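Glycosyl hydrolases family 2, sugar binding domain protein (PDB 6D1P) is a gut-bacterial beta-glucuronidase of glycoside hydrolase family 2 that probably hydrolyses O-glycosidic bonds to glucuronic acid. Local coordinates at residues 684-689 with 705-710; 522-527 with 628-633; 632-637 with 744-749. All blocks are in the same frame, centred on the assembly; numbering follows the deposited sequence.

The three contacts lie on the same side of the chain's centre, around the edge strand 632-634 of a mixed five-stranded sheet. Along the chain contact 2 comes first, closing at this strand a loop of about a hundred residues that begins in the TIM-barrel region. Contact 3 starts from the same strand, sharing Val632 and Arg633, and brings in the 744-749 turn; contact 1, the hairpin 685-695 with 698-709, falls between its two segments. The centres of contacts 2 and 3 are about 8 Å apart. Those of contacts 1 and 2 are about 11 Å apart, and those of contacts 1 and 3 about 12 Å. Strand 632-634 thus connects barrel loop, hairpin sheet and C-terminal region.

Contact 1 (684-689 with 705-710); sequences EGNNKI and QQEYQT
Gly685 and Tyr708 form an antiparallel hydrogen-bonded pair at the end of a beta hairpin, strands 685-695 and 698-709, remote from its turn. The hairpin supplies two inner strands of a mixed five-stranded sheet, and the first of them falls in a sequence family of the immunoglobulin-like E-set clan. Tyr708 N donates to Gly685 O at 2.9 Å, while the return bond from Gly685 N to Tyr708 O is weak. Further along, Gln706 N bonds to Asn687 O at 3.1 Å. Gly685 takes backbone angles at which a CB would press on the preceding carbonyl. Glu707 bends its carboxylate back to this backbone, OE1 3.1 Å from Gly685 C.

Gln705 can be followed outward over the exposed face it shares with Asn686, Glu707 and Lys688. Its CB lies 3.5 Å from Asn687 O, and CG is still beside that oxygen. CG stands opposite the carbonyl carbon (chi1 -56°) and the chain then runs extended, which carries CD and OE1 across to Asn686. There Gln705 OE1 accepts a nearly straight bond from Asn686 ND2, 2.6 Å long with 171° at the hydrogen. The acceptor lies in the amide plane of Asn686, although the two amides are turned 46° apart. Gln705 NE2 makes a weak bond to Glu703.

The other face is buried. Asn687 bonds there to Arg683 O and Asn657, Gln706 to Arg633, and the Tyr708 hydroxyl to Lys636 O. Beyond the paired strands, the hydroxyl of Thr710 reaches back to Glu684: Thr710 OG1 donates to Glu684 OE2 at 2.7 Å, arriving from above the carboxylate plane.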
loop_
_atom_site.group_PDB
_atom_site.type_symbol
_atom_site.label_atom_id
_atom_site.label_comp_id
_atom_site.label_asym_id
_atom_site.label_seq_id
_atom_site.Cartn_x
_atom_site.Cartn_y
_atom_site.Cartn_z
ATOM N N GLU A 684 -24.755 -46.831 -1.221
ATOM C CA GLU A 684 -23.380 -46.477 -0.926
ATOM C C GLU A 684 -22.585 -46.417 -2.217
ATOM O O GLU A 684 -22.793 -47.221 -3.125
ATOM C CB GLU A 684 -22.761 -47.499 0.016
ATOM C CG GLU A 684 -23.567 -47.739 1.261
ATOM C CD GLU A 684 -22.725 -48.314 2.381
ATOM O OE1 GLU A 684 -21.524 -48.608 2.144
ATOM O OE2 GLU A 684 -23.269 -48.457 3.502
ATOM N N GLY A 685 -21.687 -45.453 -2.304
ATOM C CA GLY A 685 -20.890 -45.312 -3.498
ATOM C C GLY A 685 -21.526 -44.348 -4.474
ATOM O O GLY A 685 -22.308 -43.470 -4.101
ATOM N N ASN A 686 -21.180 -44.517 -5.749
ATOM C CA ASN A 686 -21.645 -43.599 -6.779
ATOM C C ASN A 686 -23.104 -43.864 -7.115
ATOM O O ASN A 686 -23.602 -44.986 -6.988
ATOM C CB ASN A 686 -20.800 -43.726 -8.045
ATOM C CG ASN A 686 -20.856 -42.476 -8.920
ATOM O OD1 ASN A 686 -20.984 -41.340 -8.425
ATOM N ND2 ASN A 686 -20.756 -42.678 -10.233
ATOM N N ASN A 687 -23.788 -42.814 -7.551
ATOM C CA ASN A 687 -25.168 -42.910 -8.004
ATOM C C ASN A 687 -25.342 -42.017 -9.221
ATOM O O ASN A 687 -24.852 -40.882 -9.237
ATOM C CB ASN A 687 -26.151 -42.488 -6.913
ATOM C CG ASN A 687 -26.203 -43.462 -5.773
ATOM O OD1 ASN A 687 -27.109 -44.291 -5.701
ATOM N ND2 ASN A 687 -25.232 -43.380 -4.869
ATOM N N LYS A 688 -26.024 -42.531 -10.242
ATOM C CA LYS A 688 -26.362 -41.731 -11.409
ATOM C C LYS A 688 -27.816 -41.292 -11.300
ATOM O O LYS A 688 -28.695 -42.105 -11.001
ATOM C CB LYS A 688 -26.125 -42.503 -12.702
ATOM C CG LYS A 688 -26.159 -41.629 -13.941
ATOM C CD LYS A 688 -25.581 -42.381 -15.136
ATOM C CE LYS A 688 -26.584 -42.450 -16.282
ATOM N NZ LYS A 688 -26.246 -43.555 -17.261
ATOM N N ILE A 689 -28.052 -39.999 -11.490
ATOM C CA ILE A 689 -29.377 -39.402 -11.396
ATOM C C ILE A 689 -29.585 -38.607 -12.666
ATOM O O ILE A 689 -28.788 -37.718 -12.982
ATOM C CB ILE A 689 -29.528 -38.503 -10.159
ATOM C CG1 ILE A 689 -29.640 -39.355 -8.897
ATOM C CG2 ILE A 689 -30.746 -37.593 -10.296
ATOM C CD1 ILE A 689 -28.874 -38.811 -7.716
ATOM N N GLN A 705 -24.066 -36.984 -10.978
ATOM C CA GLN A 705 -23.667 -38.138 -10.191
ATOM C C GLN A 705 -23.296 -37.655 -8.803
ATOM O O GLN A 705 -22.759 -36.555 -8.656
ATOM C CB GLN A 705 -22.489 -38.871 -10.840
ATOM C CG GLN A 705 -22.757 -39.305 -12.277
ATOM C CD GLN A 705 -21.636 -40.165 -12.833
ATOM O OE1 GLN A 705 -20.894 -40.802 -12.081
ATOM N NE2 GLN A 705 -21.503 -40.183 -14.161
ATOM N N GLN A 706 -23.597 -38.459 -7.787
ATOM C CA GLN A 706 -23.260 -38.104 -6.416
ATOM C C GLN A 706 -22.907 -39.363 -5.642
ATOM O O GLN A 706 -23.560 -40.393 -5.794
ATOM C CB GLN A 706 -24.413 -37.384 -5.687
ATOM C CG GLN A 706 -24.947 -36.131 -6.354
ATOM C CD GLN A 706 -26.186 -35.575 -5.652
ATOM O OE1 GLN A 706 -27.113 -36.324 -5.318
ATOM N NE2 GLN A 706 -26.193 -34.255 -5.403
ATOM N N GLU A 707 -21.881 -39.274 -4.807
ATOM C CA GLU A 707 -21.619 -40.340 -3.859
ATOM C C GLU A 707 -22.614 -40.265 -2.712
ATOM O O GLU A 707 -23.080 -39.192 -2.329
ATOM C CB GLU A 707 -20.196 -40.243 -3.310
ATOM C CG GLU A 707 -19.107 -40.305 -4.372
ATOM C CD GLU A 707 -18.728 -41.726 -4.732
ATOM O OE1 GLU A 707 -18.983 -42.639 -3.909
ATOM O OE2 GLU A 707 -18.177 -41.926 -5.842
ATOM N N TYR A 708 -22.936 -41.419 -2.153
ATOM C CA TYR A 708 -23.794 -41.480 -0.983
ATOM C C TYR A 708 -22.988 -42.099 0.136
ATOM O O TYR A 708 -22.479 -43.216 -0.008
ATOM C CB TYR A 708 -25.068 -42.284 -1.259
ATOM C CG TYR A 708 -26.031 -42.243 -0.105
ATOM C CD1 TYR A 708 -26.561 -41.028 0.340
ATOM C CD2 TYR A 708 -26.405 -43.402 0.561
ATOM C CE1 TYR A 708 -27.443 -40.976 1.415
ATOM C CE2 TYR A 708 -27.292 -43.362 1.635
ATOM C CZ TYR A 708 -27.808 -42.147 2.057
ATOM O OH TYR A 708 -28.684 -42.098 3.123
ATOM N N GLN A 709 -22.858 -41.373 1.234
ATOM C CA GLN A 709 -21.994 -41.769 2.334
ATOM C C GLN A 709 -22.850 -42.048 3.557
ATOM O O GLN A 709 -23.580 -41.171 4.028
ATOM C CB GLN A 709 -20.954 -40.687 2.623
ATOM C CG GLN A 709 -20.294 -40.772 3.994
ATOM C CD GLN A 709 -19.277 -39.653 4.210
ATOM O OE1 GLN A 709 -18.546 -39.274 3.283
ATOM N NE2 GLN A 709 -19.240 -39.106 5.426
ATOM N N THR A 710 -22.754 -43.270 4.065
ATOM C CA THR A 710 -23.547 -43.690 5.204
ATOM C C THR A 710 -22.757 -43.692 6.493
ATOM O O THR A 710 -23.360 -43.703 7.566
ATOM C CB THR A 710 -24.128 -45.085 4.962
ATOM O OG1 THR A 710 -23.056 -46.012 4.740
ATOM C CG2 THR A 710 -25.035 -45.058 3.744
#

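Contact 2 (522-527 with 628-633); sequences HMEVNK and HSWPVR
His522 and Trp630 lie flat against each other in a buried junction between a long loop following strand 510-511, in the TIM-barrel region, and the approach to edge strand 632-634. Their planes are only 5° apart but slid apart, so the imidazole hardly overlaps the indole five-membered ring. Two CH-pi contacts accompany the offset. His522 CB sits over the indole, 3.4 Å from the centroid of the six-membered ring of Trp630, and Trp630 CB in return stands over the imidazole face, displaced toward its rim. The opposite indole face is occupied by Arg633 CD, 3.6 Å above the plane, so the indole lies between His522 CB and the side chain of Arg633. Trp630 CH2 comes within 3.4 Å of Met523 O, which stands obliquely to the ring.

The imidazole is fixed at both nitrogens. His522 NE2 donates in the ring plane to Ser629 OG at 3.0 Å and more weakly to Ser629 O, whereas ND1 is bonded to Tyr626 OH.

Glu524 is the third large contributor. Its chain bends at chi2 (-73°), bringing the carboxylate past Trp630 CZ2 to the guanidinium of Arg633. The resulting salt bridge runs from Arg633 NE to Glu524 OE2, 2.7 Å long and close to straight, on the syn side but tilted from the carboxylate plane, with OE2 in the plane of the guanidinium. A weak bond from Arg633 NH2 to Glu524 OE1, 3.4 Å, makes the pairing two-pronged. OE2 also accepts the backbone N of Trp634, and this double grip probably favours the charged form of the buried acid.

Around the contact, helix 550-564 packs on His522 and Trp630 through Ser551, strand 698-709 pairs with Arg633, and strand 641-647 receives the guanidinium at Glu642 O.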
loop_
_atom_site.group_PDB
_atom_site.type_symbol
_atom_site.label_atom_id
_atom_site.label_comp_id
_atom_site.label_asym_id
_atom_site.label_seq_id
_atom_site.Cartn_x
_atom_site.Cartn_y
_atom_site.Cartn_z
ATOM N N HIS A 522 -23.672 -27.344 0.803
ATOM C CA HIS A 522 -25.041 -27.859 0.814
ATOM C C HIS A 522 -25.335 -28.491 2.173
ATOM O O HIS A 522 -24.478 -28.546 3.061
ATOM C CB HIS A 522 -25.273 -28.862 -0.325
ATOM C CG HIS A 522 -24.797 -28.368 -1.649
ATOM N ND1 HIS A 522 -25.580 -27.599 -2.481
ATOM C CD2 HIS A 522 -23.590 -28.478 -2.259
ATOM C CE1 HIS A 522 -24.887 -27.281 -3.561
ATOM N NE2 HIS A 522 -23.678 -27.806 -3.454
ATOM N N MET A 523 -26.564 -28.983 2.326
ATOM C CA MET A 523 -27.001 -29.538 3.602
ATOM C C MET A 523 -28.224 -30.425 3.382
ATOM O O MET A 523 -29.186 -30.004 2.729
ATOM C CB MET A 523 -27.310 -28.405 4.590
ATOM C CG MET A 523 -27.944 -28.852 5.891
ATOM S SD MET A 523 -27.006 -30.121 6.747
ATOM C CE MET A 523 -25.378 -29.373 6.867
ATOM N N GLU A 524 -28.176 -31.653 3.912
ATOM C CA GLU A 524 -29.310 -32.568 3.807
ATOM C C GLU A 524 -30.484 -32.054 4.632
ATOM O O GLU A 524 -30.301 -31.542 5.744
ATOM C CB GLU A 524 -28.930 -33.969 4.294
ATOM C CG GLU A 524 -27.932 -34.728 3.422
ATOM C CD GLU A 524 -28.525 -35.227 2.110
ATOM O OE1 GLU A 524 -29.766 -35.150 1.914
ATOM O OE2 GLU A 524 -27.734 -35.688 1.259
ATOM N N VAL A 525 -31.695 -32.197 4.080
ATOM C CA VAL A 525 -32.904 -31.853 4.820
ATOM C C VAL A 525 -33.103 -32.848 5.958
ATOM O O VAL A 525 -32.753 -34.029 5.849
ATOM C CB VAL A 525 -34.132 -31.816 3.890
ATOM C CG1 VAL A 525 -34.374 -33.179 3.252
ATOM C CG2 VAL A 525 -35.365 -31.360 4.660
ATOM N N ASN A 526 -33.667 -32.361 7.065
ATOM C CA ASN A 526 -33.827 -33.140 8.289
ATOM C C ASN A 526 -35.104 -32.683 8.990
ATOM O O ASN A 526 -35.243 -31.497 9.297
ATOM C CB ASN A 526 -32.603 -32.950 9.186
ATOM C CG ASN A 526 -32.661 -33.790 10.435
ATOM O OD1 ASN A 526 -33.499 -34.687 10.552
ATOM N ND2 ASN A 526 -31.765 -33.511 11.380
ATOM N N LYS A 527 -36.039 -33.607 9.244
ATOM C CA LYS A 527 -37.393 -33.221 9.657
ATOM C C LYS A 527 -37.588 -33.181 11.168
ATOM O O LYS A 527 -38.632 -32.702 11.626
ATOM C CB LYS A 527 -38.443 -34.163 9.038
ATOM C CG LYS A 527 -38.520 -34.152 7.496
ATOM C CD LYS A 527 -39.439 -33.045 6.956
ATOM C CE LYS A 527 -38.987 -32.560 5.565
ATOM N NZ LYS A 527 -39.669 -31.307 5.082
ATOM N N HIS A 628 -25.572 -30.440 -8.965
ATOM C CA HIS A 628 -24.382 -30.502 -9.809
ATOM C C HIS A 628 -23.110 -30.219 -9.011
ATOM O O HIS A 628 -22.053 -30.807 -9.277
ATOM C CB HIS A 628 -24.494 -29.500 -10.953
ATOM C CG HIS A 628 -25.387 -29.934 -12.066
ATOM N ND1 HIS A 628 -24.901 -30.332 -13.292
ATOM C CD2 HIS A 628 -26.736 -29.999 -12.156
ATOM C CE1 HIS A 628 -25.909 -30.637 -14.085
ATOM N NE2 HIS A 628 -27.034 -30.444 -13.421
ATOM N N SER A 629 -23.184 -29.296 -8.044
ATOM C CA SER A 629 -22.043 -28.948 -7.210
ATOM C C SER A 629 -22.102 -29.618 -5.841
ATOM O O SER A 629 -21.440 -29.164 -4.902
ATOM C CB SER A 629 -21.930 -27.425 -7.063
ATOM O OG SER A 629 -22.943 -26.883 -6.217
ATOM N N TRP A 630 -22.863 -30.704 -5.712
ATOM C CA TRP A 630 -23.018 -31.423 -4.446
ATOM C C TRP A 630 -22.489 -32.840 -4.650
ATOM O O TRP A 630 -23.235 -33.736 -5.079
ATOM C CB TRP A 630 -24.481 -31.397 -4.002
ATOM C CG TRP A 630 -24.751 -31.896 -2.617
ATOM C CD1 TRP A 630 -23.904 -32.604 -1.809
ATOM C CD2 TRP A 630 -25.971 -31.730 -1.872
ATOM N NE1 TRP A 630 -24.518 -32.886 -0.607
ATOM C CE2 TRP A 630 -25.785 -32.356 -0.620
ATOM C CE3 TRP A 630 -27.199 -31.107 -2.142
ATOM C CZ2 TRP A 630 -26.782 -32.383 0.354
ATOM C CZ3 TRP A 630 -28.179 -31.119 -1.163
ATOM C CH2 TRP A 630 -27.969 -31.761 0.063
ATOM N N PRO A 631 -21.192 -33.089 -4.361
ATOM C CA PRO A 631 -20.571 -34.357 -4.777
ATOM C C PRO A 631 -20.882 -35.528 -3.855
ATOM O O PRO A 631 -20.893 -36.686 -4.298
ATOM C CB PRO A 631 -19.066 -34.036 -4.763
ATOM C CG PRO A 631 -18.932 -32.617 -4.111
ATOM C CD PRO A 631 -20.265 -32.246 -3.577
ATOM N N VAL A 632 -21.117 -35.254 -2.574
ATOM C CA VAL A 632 -21.312 -36.302 -1.580
ATOM C C VAL A 632 -22.571 -35.995 -0.771
ATOM O O VAL A 632 -22.584 -35.053 0.037
ATOM C CB VAL A 632 -20.099 -36.449 -0.652
ATOM C CG1 VAL A 632 -20.386 -37.496 0.406
ATOM C CG2 VAL A 632 -18.872 -36.835 -1.454
ATOM N N ARG A 633 -23.612 -36.805 -0.966
ATOM C CA ARG A 633 -24.806 -36.849 -0.125
ATOM C C ARG A 633 -24.575 -37.766 1.079
ATOM O O ARG A 633 -23.630 -38.563 1.119
ATOM C CB ARG A 633 -26.001 -37.361 -0.922
ATOM C CG ARG A 633 -26.192 -36.719 -2.274
ATOM C CD ARG A 633 -26.984 -35.445 -2.156
ATOM N NE ARG A 633 -28.251 -35.609 -1.425
ATOM C CZ ARG A 633 -29.432 -35.785 -2.009
ATOM N NH1 ARG A 633 -29.489 -35.839 -3.335
ATOM N NH2 ARG A 633 -30.552 -35.887 -1.276
#

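Contact 3 (632-637 with 744-749); sequences VRWGKP and RCLDAC
The indole of Trp634 carries Leu746 on one face: Leu746 CB lies 4.0 Å above the ring plane, toward the rim, in a CH-pi contact with the six-membered ring. At the ring's edge, in its plane, is the carbonyl oxygen of Val632 from its own strand, and the ring of Trp713 pairs edge-to-face with the indole. The second flat group, the guanidinium of Arg744, meets the segment obliquely, Arg744 NH1 lying 3.8 Å from Val632 CG2.

Leu746 carries most of the contact. Its side chain and that of Trp634 run past each other in opposite directions, so that Leu746 CD1 ends beside Trp634 CE3 at 3.6 Å and also near Trp634 CB. Leu746 CD1 also meets Val632 CG1 at 3.7 Å, and Leu746 CD2 lies 3.9 Å from Val632 CB. CD1 thus fits between Trp634 and Val632, and CD2 rests on the valine alone; both residues project from the same side of the short strand. Trp634 sets its CG between the backbone N and the carbonyl carbon (chi1 66°), an arrangement that turns the broad indole toward the leucine. No hydrogen bond crosses between the segments; the packing is mainly apolar.

Leu746 is presented by a type I beta turn from Cys745 to Ala748, closed by the bond from Ala748 N to Cys745 O at 3.2 Å. Leu746 O is held by Asn779 ND2. Arg744 has its salt bridge with Glu736 through NH2, while NH1 is the atom nearest the valine.

The turn belongs to the loop between strands 730-738 and 751-756, the latter in the C-terminal antiparallel sheet. It packs on edge strand 632-634, whose neighbour, strand 698-709, adds Gln709 beside Leu746 and Val632.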
loop_
_atom_site.group_PDB
_atom_site.type_symbol
_atom_site.label_atom_id
_atom_site.label_comp_id
_atom_site.label_asym_id
_atom_site.label_seq_id
_atom_site.Cartn_x
_atom_site.Cartn_y
_atom_site.Cartn_z
ATOM N N VAL A 632 -21.117 -35.254 -2.574
ATOM C CA VAL A 632 -21.312 -36.302 -1.580
ATOM C C VAL A 632 -22.571 -35.995 -0.771
ATOM O O VAL A 632 -22.584 -35.053 0.037
ATOM C CB VAL A 632 -20.099 -36.449 -0.652
ATOM C CG1 VAL A 632 -20.386 -37.496 0.406
ATOM C CG2 VAL A 632 -18.872 -36.835 -1.454
ATOM N N ARG A 633 -23.612 -36.805 -0.966
ATOM C CA ARG A 633 -24.806 -36.849 -0.125
ATOM C C ARG A 633 -24.575 -37.766 1.079
ATOM O O ARG A 633 -23.630 -38.563 1.119
ATOM C CB ARG A 633 -26.001 -37.361 -0.922
ATOM C CG ARG A 633 -26.192 -36.719 -2.274
ATOM C CD ARG A 633 -26.984 -35.445 -2.156
ATOM N NE ARG A 633 -28.251 -35.609 -1.425
ATOM C CZ ARG A 633 -29.432 -35.785 -2.009
ATOM N NH1 ARG A 633 -29.489 -35.839 -3.335
ATOM N NH2 ARG A 633 -30.552 -35.887 -1.276
ATOM N N TRP A 634 -25.453 -37.663 2.074
ATOM C CA TRP A 634 -25.315 -38.529 3.238
ATOM C C TRP A 634 -26.655 -38.741 3.926
ATOM O O TRP A 634 -27.625 -38.008 3.703
ATOM C CB TRP A 634 -24.308 -37.979 4.238
ATOM C CG TRP A 634 -24.728 -36.702 4.878
ATOM C CD1 TRP A 634 -25.387 -36.554 6.066
ATOM C CD2 TRP A 634 -24.510 -35.379 4.368
ATOM N NE1 TRP A 634 -25.593 -35.217 6.331
ATOM C CE2 TRP A 634 -25.059 -34.474 5.309
ATOM C CE3 TRP A 634 -23.894 -34.873 3.213
ATOM C CZ2 TRP A 634 -25.023 -33.086 5.128
ATOM C CZ3 TRP A 634 -23.848 -33.489 3.034
ATOM C CH2 TRP A 634 -24.418 -32.612 3.989
ATOM N N GLY A 635 -26.661 -39.737 4.803
ATOM C CA GLY A 635 -27.851 -40.233 5.466
ATOM C C GLY A 635 -27.661 -41.688 5.856
ATOM O O GLY A 635 -26.605 -42.285 5.649
ATOM N N LYS A 636 -28.717 -42.256 6.427
ATOM C CA LYS A 636 -28.646 -43.640 6.860
ATOM C C LYS A 636 -28.684 -44.577 5.646
ATOM O O LYS A 636 -29.069 -44.168 4.549
ATOM C CB LYS A 636 -29.778 -43.932 7.841
ATOM C CG LYS A 636 -29.382 -43.556 9.260
ATOM C CD LYS A 636 -30.550 -43.429 10.230
ATOM C CE LYS A 636 -30.076 -42.792 11.548
ATOM N NZ LYS A 636 -30.366 -43.605 12.771
ATOM N N PRO A 637 -28.229 -45.823 5.798
ATOM C CA PRO A 637 -28.226 -46.742 4.644
ATOM C C PRO A 637 -29.644 -47.132 4.253
ATOM O O PRO A 637 -30.458 -47.512 5.098
ATOM C CB PRO A 637 -27.421 -47.950 5.140
ATOM C CG PRO A 637 -26.675 -47.462 6.366
ATOM C CD PRO A 637 -27.529 -46.388 6.969
ATOM N N ARG A 744 -14.786 -38.187 5.630
ATOM C CA ARG A 744 -14.963 -36.773 5.318
ATOM C C ARG A 744 -15.946 -36.131 6.299
ATOM O O ARG A 744 -17.003 -36.692 6.608
ATOM C CB ARG A 744 -15.456 -36.595 3.871
ATOM C CG ARG A 744 -15.530 -35.106 3.433
ATOM C CD ARG A 744 -15.953 -34.898 1.962
ATOM N NE ARG A 744 -14.921 -35.333 1.026
ATOM C CZ ARG A 744 -14.945 -35.139 -0.291
ATOM N NH1 ARG A 744 -15.963 -34.506 -0.872
ATOM N NH2 ARG A 744 -13.929 -35.574 -1.031
ATOM N N CYS A 745 -15.584 -34.954 6.804
ATOM C CA CYS A 745 -16.459 -34.201 7.700
ATOM C C CYS A 745 -17.370 -33.339 6.842
ATOM O O CYS A 745 -16.996 -32.241 6.433
ATOM C CB CYS A 745 -15.643 -33.358 8.664
ATOM S SG CYS A 745 -14.339 -34.259 9.468
ATOM N N LEU A 746 -18.581 -33.819 6.590
ATOM C CA LEU A 746 -19.419 -33.241 5.550
ATOM C C LEU A 746 -20.145 -31.978 5.993
ATOM O O LEU A 746 -20.816 -31.340 5.172
ATOM C CB LEU A 746 -20.418 -34.291 5.056
ATOM C CG LEU A 746 -19.806 -35.391 4.181
ATOM C CD1 LEU A 746 -20.787 -36.544 3.942
ATOM C CD2 LEU A 746 -19.349 -34.805 2.849
ATOM N N ASP A 747 -20.028 -31.587 7.260
ATOM C CA ASP A 747 -20.580 -30.317 7.710
ATOM C C ASP A 747 -19.490 -29.411 8.275
ATOM O O ASP A 747 -19.791 -28.486 9.042
ATOM C CB ASP A 747 -21.692 -30.550 8.737
ATOM C CG ASP A 747 -21.179 -31.215 9.996
ATOM O OD1 ASP A 747 -21.916 -31.269 10.999
ATOM O OD2 ASP A 747 -20.017 -31.675 9.982
ATOM N N ALA A 748 -18.228 -29.663 7.910
ATOM C CA ALA A 748 -17.118 -28.838 8.382
ATOM C C ALA A 748 -17.092 -27.504 7.641
ATOM O O ALA A 748 -17.220 -27.469 6.414
ATOM C CB ALA A 748 -15.789 -29.575 8.197
ATOM N N CYS A 749 -16.921 -26.409 8.389
ATOM C CA CYS A 749 -16.867 -25.057 7.837
ATOM C C CYS A 749 -15.572 -24.292 8.146
ATOM O O CYS A 749 -15.491 -23.099 7.817
ATOM C CB CYS A 749 -18.055 -24.225 8.356
ATOM S SG CYS A 749 -19.680 -24.939 8.017
#